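Side-chain contacts in conjugal transfer protein (Escherichia coli, PDB 5I97), which probably forms part of the inner-membrane channel of the pKM101 type IV secretion system as its VirB8-like component TraE, whose soluble NTF2-like domain this chain represents: residues A[63-66]-A[67-71]; A[48-51]-A[52-55]. All coordinates share one frame; numbering follows the deposited sequence.

Interaction 1: residues A[63-66]-A[67-71]; sequences NVAE and SYQSK
Gln-69 lies back over the carbonyl of Ala-65, one turn earlier in helix 62-69, and that is where the contact is closest. Its CG comes within 3.0 Å of Ala-65 O, while its backbone N gives the same oxygen a hydrogen bond of 2.8 Å (N-H...O angle 154°). A second, weak bond, strongly bent, reaches Ala-65 O from Tyr-68 N at 2.9 Å, so one carbonyl serves two successive amides. With CG beside its own backbone N (chi1 -58°) and the chain extended beyond, Gln-69 runs back along the helix until NE2 stands 4.1 Å from Ala-65 CB, a touch without a polar bond. The end of Tyr-68 leads away from residues 63-66. CG lies anti to the backbone N (chi1 159°), and the ring swings off the turn while CB stays 3.4 Å from Ala-65 O; Val-56 of helix 49-58, Arg-41 of helix 27-42 and Phe-72 receive it. Val-64 is buried too, against Tyr-37 and Arg-41.

The solvent side is looser. Glu-66, Ser-67 and Ser-70 are exposed there, and the amide of Ser-67 reaches Asn-63 O in a long, weak bond of 3.4 Å. The turn is thus held by backbone bonds rather than side-chain polarity: the Gln-69 amide group makes no bond across the contact, and its aliphatic chain shields Ala-65 O instead.

Interaction 2: residues A[48-51]-A[52-55]; sequences SVQV and DYTA
The backbone runs from Ser-48, at the N-cap position just before helix 49-58, into residues 49-55, which form its first turns, knit by regular i to i+4 bonds such as Asp-52 N to Ser-48 O (2.9 Å, N-H...O angle 166°). Around that first bond the side chains add a second link: Ser-48 turns its OG to Asp-52 OD2 at 3.0 Å, and the hydroxyl meets the carboxylate from above its plane, 41° out of it. That hydroxyl makes no capping bond to a backbone amide, but has a weak bond to Asp-45 O as well. The Ser-48 OG sits between its own N and carbonyl carbon (chi1 69°), which aims it at the acid. The other carboxylate oxygen, OD1, is hydrogen-bonded to ND1 of His-40, so the group joins the helix start to helix 27-42.

One turn on, Gln-50 O is gripped twice by Thr-54, by its amide N and by its OG1, both at 3.0 Å and from opposite faces of the carbonyl plane. The Gln-50 side chain, bent at chi2, brings OE1 to 3.2 Å from Thr-54 OG1. Tyr-53 sends its ring away from the turn to meet Phe-72 edge-to-face, its CB 3.1 Å from Val-49 O.

An alanine in place of Asp-52 would probably leave both the Ser-48 hydroxyl and His-40 ND1 without this partner, and this polar link between the two helices would be lost. One carboxylate thus joins a hydroxyl and an imidazole through its two oxygens, and the helix dipole may favour its charged form.

From the N terminus the chain passes through helix 27-42 before starting helix 49-58, where interaction 2 joins successive turns; a short connection then leads to helix 62-69 and interaction 1. The two are in series, neither nesting nor crossing, and each spans only neighbouring turns, so neither closes a long loop. Their centres are 13 Å apart, yet the helices touch: Gln-69 CG packs 3.4 Å from Tyr-53 OH, and Tyr-68 OH lies 3.4 Å from Tyr-53 CA. Phe-72, just beyond interaction 1, meets both tyrosine rings. With helix 27-42, which both contacts reach, they tie together the first three helices, 27-42, 49-58 and 62-69, which come before the four-stranded antiparallel sheet in the chain.

Interaction 1: residues A[63-66]-A[67-71]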
loop_
_atom_site.group_PDB
_atom_site.type_symbol
_atom_site.label_atom_id
_atom_site.label_comp_id
_atom_site.label_asym_id
_atom_site.label_seq_id
_atom_site.Cartn_x
_atom_site.Cartn_y
_atom_site.Cartn_z
ATOM N N ASN A 63 -9.899 -8.687 30.554
ATOM C CA ASN A 63 -8.785 -7.939 31.129
ATOM C C ASN A 63 -7.891 -7.365 30.044
ATOM O O ASN A 63 -7.557 -6.189 30.067
ATOM C CB ASN A 63 -7.967 -8.819 32.065
ATOM C CG ASN A 63 -8.788 -9.342 33.229
ATOM O OD1 ASN A 63 -8.870 -10.554 33.459
ATOM N ND2 ASN A 63 -9.416 -8.431 33.962
ATOM N N VAL A 64 -7.515 -8.203 29.088
ATOM C CA VAL A 64 -6.687 -7.777 27.965
ATOM C C VAL A 64 -7.438 -6.744 27.122
ATOM O O VAL A 64 -6.867 -5.765 26.672
ATOM C CB VAL A 64 -6.281 -8.986 27.093
ATOM C CG1 VAL A 64 -5.700 -8.542 25.760
ATOM C CG2 VAL A 64 -5.306 -9.894 27.850
ATOM N N ALA A 65 -8.733 -6.964 26.941
ATOM C CA ALA A 65 -9.550 -6.110 26.098
ATOM C C ALA A 65 -9.654 -4.690 26.647
ATOM O O ALA A 65 -9.487 -3.721 25.916
ATOM C CB ALA A 65 -10.929 -6.701 25.945
ATOM N N GLU A 66 -9.896 -4.560 27.944
ATOM C CA GLU A 66 -10.220 -3.248 28.480
ATOM C C GLU A 66 -8.950 -2.438 28.663
ATOM O O GLU A 66 -8.985 -1.215 28.709
ATOM C CB GLU A 66 -11.009 -3.398 29.793
ATOM C CG GLU A 66 -10.791 -2.322 30.850
ATOM C CD GLU A 66 -11.409 -2.697 32.191
ATOM O OE1 GLU A 66 -11.837 -3.861 32.347
ATOM O OE2 GLU A 66 -11.453 -1.835 33.094
ATOM N N SER A 67 -7.812 -3.110 28.654
ATOM C CA SER A 67 -6.553 -2.393 28.569
ATOM C C SER A 67 -6.348 -1.787 27.175
ATOM O O SER A 67 -5.789 -0.702 27.034
ATOM C CB SER A 67 -5.398 -3.329 28.917
ATOM O OG SER A 67 -4.157 -2.689 28.691
ATOM N N TYR A 68 -6.841 -2.481 26.153
ATOM C CA TYR A 68 -6.698 -2.033 24.777
ATOM C C TYR A 68 -7.729 -0.984 24.415
ATOM O O TYR A 68 -7.439 -0.055 23.678
ATOM C CB TYR A 68 -6.829 -3.214 23.820
ATOM C CG TYR A 68 -7.205 -2.848 22.396
ATOM C CD1 TYR A 68 -6.233 -2.471 21.487
ATOM C CD2 TYR A 68 -8.520 -2.907 21.956
ATOM C CE1 TYR A 68 -6.554 -2.150 20.191
ATOM C CE2 TYR A 68 -8.850 -2.583 20.650
ATOM C CZ TYR A 68 -7.860 -2.206 19.772
ATOM O OH TYR A 68 -8.165 -1.890 18.466
ATOM N N GLN A 69 -8.943 -1.163 24.917
ATOM C CA GLN A 69 -10.049 -0.268 24.606
ATOM C C GLN A 69 -9.921 1.077 25.299
ATOM O O GLN A 69 -10.621 2.024 24.962
ATOM C CB GLN A 69 -11.374 -0.926 24.992
ATOM C CG GLN A 69 -11.616 -2.258 24.305
ATOM C CD GLN A 69 -12.806 -3.006 24.859
ATOM O OE1 GLN A 69 -13.279 -2.714 25.949
ATOM N NE2 GLN A 69 -13.309 -3.968 24.095
ATOM N N SER A 70 -9.001 1.149 26.251
ATOM C CA SER A 70 -8.772 2.347 27.035
ATOM C C SER A 70 -8.371 3.546 26.172
ATOM O O SER A 70 -8.879 4.646 26.357
ATOM C CB SER A 70 -7.706 2.061 28.092
ATOM O OG SER A 70 -7.194 3.255 28.645
ATOM N N LYS A 71 -7.459 3.320 25.234
ATOM C CA LYS A 71 -6.937 4.380 24.375
ATOM C C LYS A 71 -7.990 4.948 23.426
ATOM O O LYS A 71 -7.768 5.994 22.818
ATOM C CB LYS A 71 -5.726 3.883 23.584
ATOM C CG LYS A 71 -5.937 2.594 22.832
ATOM C CD LYS A 71 -4.625 2.033 22.308
ATOM C CE LYS A 71 -3.645 3.135 21.931
ATOM N NZ LYS A 71 -2.314 2.610 21.497
#

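Interaction 2: residues A[48-51]-A[52-55]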
loop_
_atom_site.group_PDB
_atom_site.type_symbol
_atom_site.label_atom_id
_atom_site.label_comp_id
_atom_site.label_asym_id
_atom_site.label_seq_id
_atom_site.Cartn_x
_atom_site.Cartn_y
_atom_site.Cartn_z
ATOM N N SER A 48 -10.328 1.158 8.553
ATOM C CA SER A 48 -10.616 -0.189 9.055
ATOM C C SER A 48 -10.582 -0.278 10.573
ATOM O O SER A 48 -10.685 -1.375 11.133
ATOM C CB SER A 48 -9.627 -1.205 8.485
ATOM O OG SER A 48 -8.325 -1.001 9.006
ATOM N N VAL A 49 -10.449 0.867 11.239
ATOM C CA VAL A 49 -10.231 0.875 12.684
ATOM C C VAL A 49 -11.427 0.310 13.443
ATOM O O VAL A 49 -11.273 -0.263 14.514
ATOM C CB VAL A 49 -9.899 2.295 13.204
ATOM C CG1 VAL A 49 -11.092 3.214 13.082
ATOM C CG2 VAL A 49 -9.408 2.235 14.641
ATOM N N GLN A 50 -12.622 0.437 12.887
ATOM C CA GLN A 50 -13.776 -0.116 13.565
ATOM C C GLN A 50 -13.750 -1.647 13.519
ATOM O O GLN A 50 -14.063 -2.318 14.503
ATOM C CB GLN A 50 -15.064 0.424 12.950
ATOM C CG GLN A 50 -16.309 -0.172 13.571
ATOM C CD GLN A 50 -16.363 0.069 15.069
ATOM O OE1 GLN A 50 -16.482 -0.873 15.857
ATOM N NE2 GLN A 50 -16.241 1.335 15.474
ATOM N N VAL A 51 -13.359 -2.197 12.376
ATOM C CA VAL A 51 -13.227 -3.641 12.232
ATOM C C VAL A 51 -12.108 -4.172 13.111
ATOM O O VAL A 51 -12.284 -5.179 13.794
ATOM C CB VAL A 51 -12.969 -4.030 10.769
ATOM C CG1 VAL A 51 -12.567 -5.487 10.645
ATOM C CG2 VAL A 51 -14.187 -3.700 9.923
ATOM N N ASP A 52 -10.970 -3.481 13.110
ATOM C CA ASP A 52 -9.829 -3.899 13.912
ATOM C C ASP A 52 -10.158 -3.877 15.397
ATOM O O ASP A 52 -9.804 -4.797 16.129
ATOM C CB ASP A 52 -8.616 -3.003 13.634
ATOM C CG ASP A 52 -8.087 -3.150 12.223
ATOM O OD1 ASP A 52 -8.259 -4.233 11.625
ATOM O OD2 ASP A 52 -7.522 -2.172 11.698
ATOM N N TYR A 53 -10.825 -2.812 15.838
ATOM C CA TYR A 53 -11.237 -2.642 17.230
ATOM C C TYR A 53 -12.192 -3.746 17.675
ATOM O O TYR A 53 -12.116 -4.252 18.795
ATOM C CB TYR A 53 -11.889 -1.274 17.416
ATOM C CG TYR A 53 -12.385 -1.003 18.808
ATOM C CD1 TYR A 53 -11.545 -0.456 19.767
ATOM C CD2 TYR A 53 -13.685 -1.312 19.171
ATOM C CE1 TYR A 53 -11.992 -0.195 21.040
ATOM C CE2 TYR A 53 -14.138 -1.066 20.443
ATOM C CZ TYR A 53 -13.289 -0.503 21.373
ATOM O OH TYR A 53 -13.748 -0.268 22.646
ATOM N N THR A 54 -13.139 -4.063 16.811
ATOM C CA THR A 54 -14.083 -5.133 17.086
ATOM C C THR A 54 -13.352 -6.464 17.180
ATOM O O THR A 54 -13.592 -7.234 18.103
ATOM C CB THR A 54 -15.175 -5.200 16.013
ATOM O OG1 THR A 54 -15.946 -3.994 16.068
ATOM C CG2 THR A 54 -16.098 -6.382 16.251
ATOM N N ALA A 55 -12.435 -6.708 16.249
ATOM C CA ALA A 55 -11.689 -7.959 16.220
ATOM C C ALA A 55 -10.850 -8.180 17.476
ATOM O O ALA A 55 -10.872 -9.273 18.053
ATOM C CB ALA A 55 -10.807 -8.010 14.989
#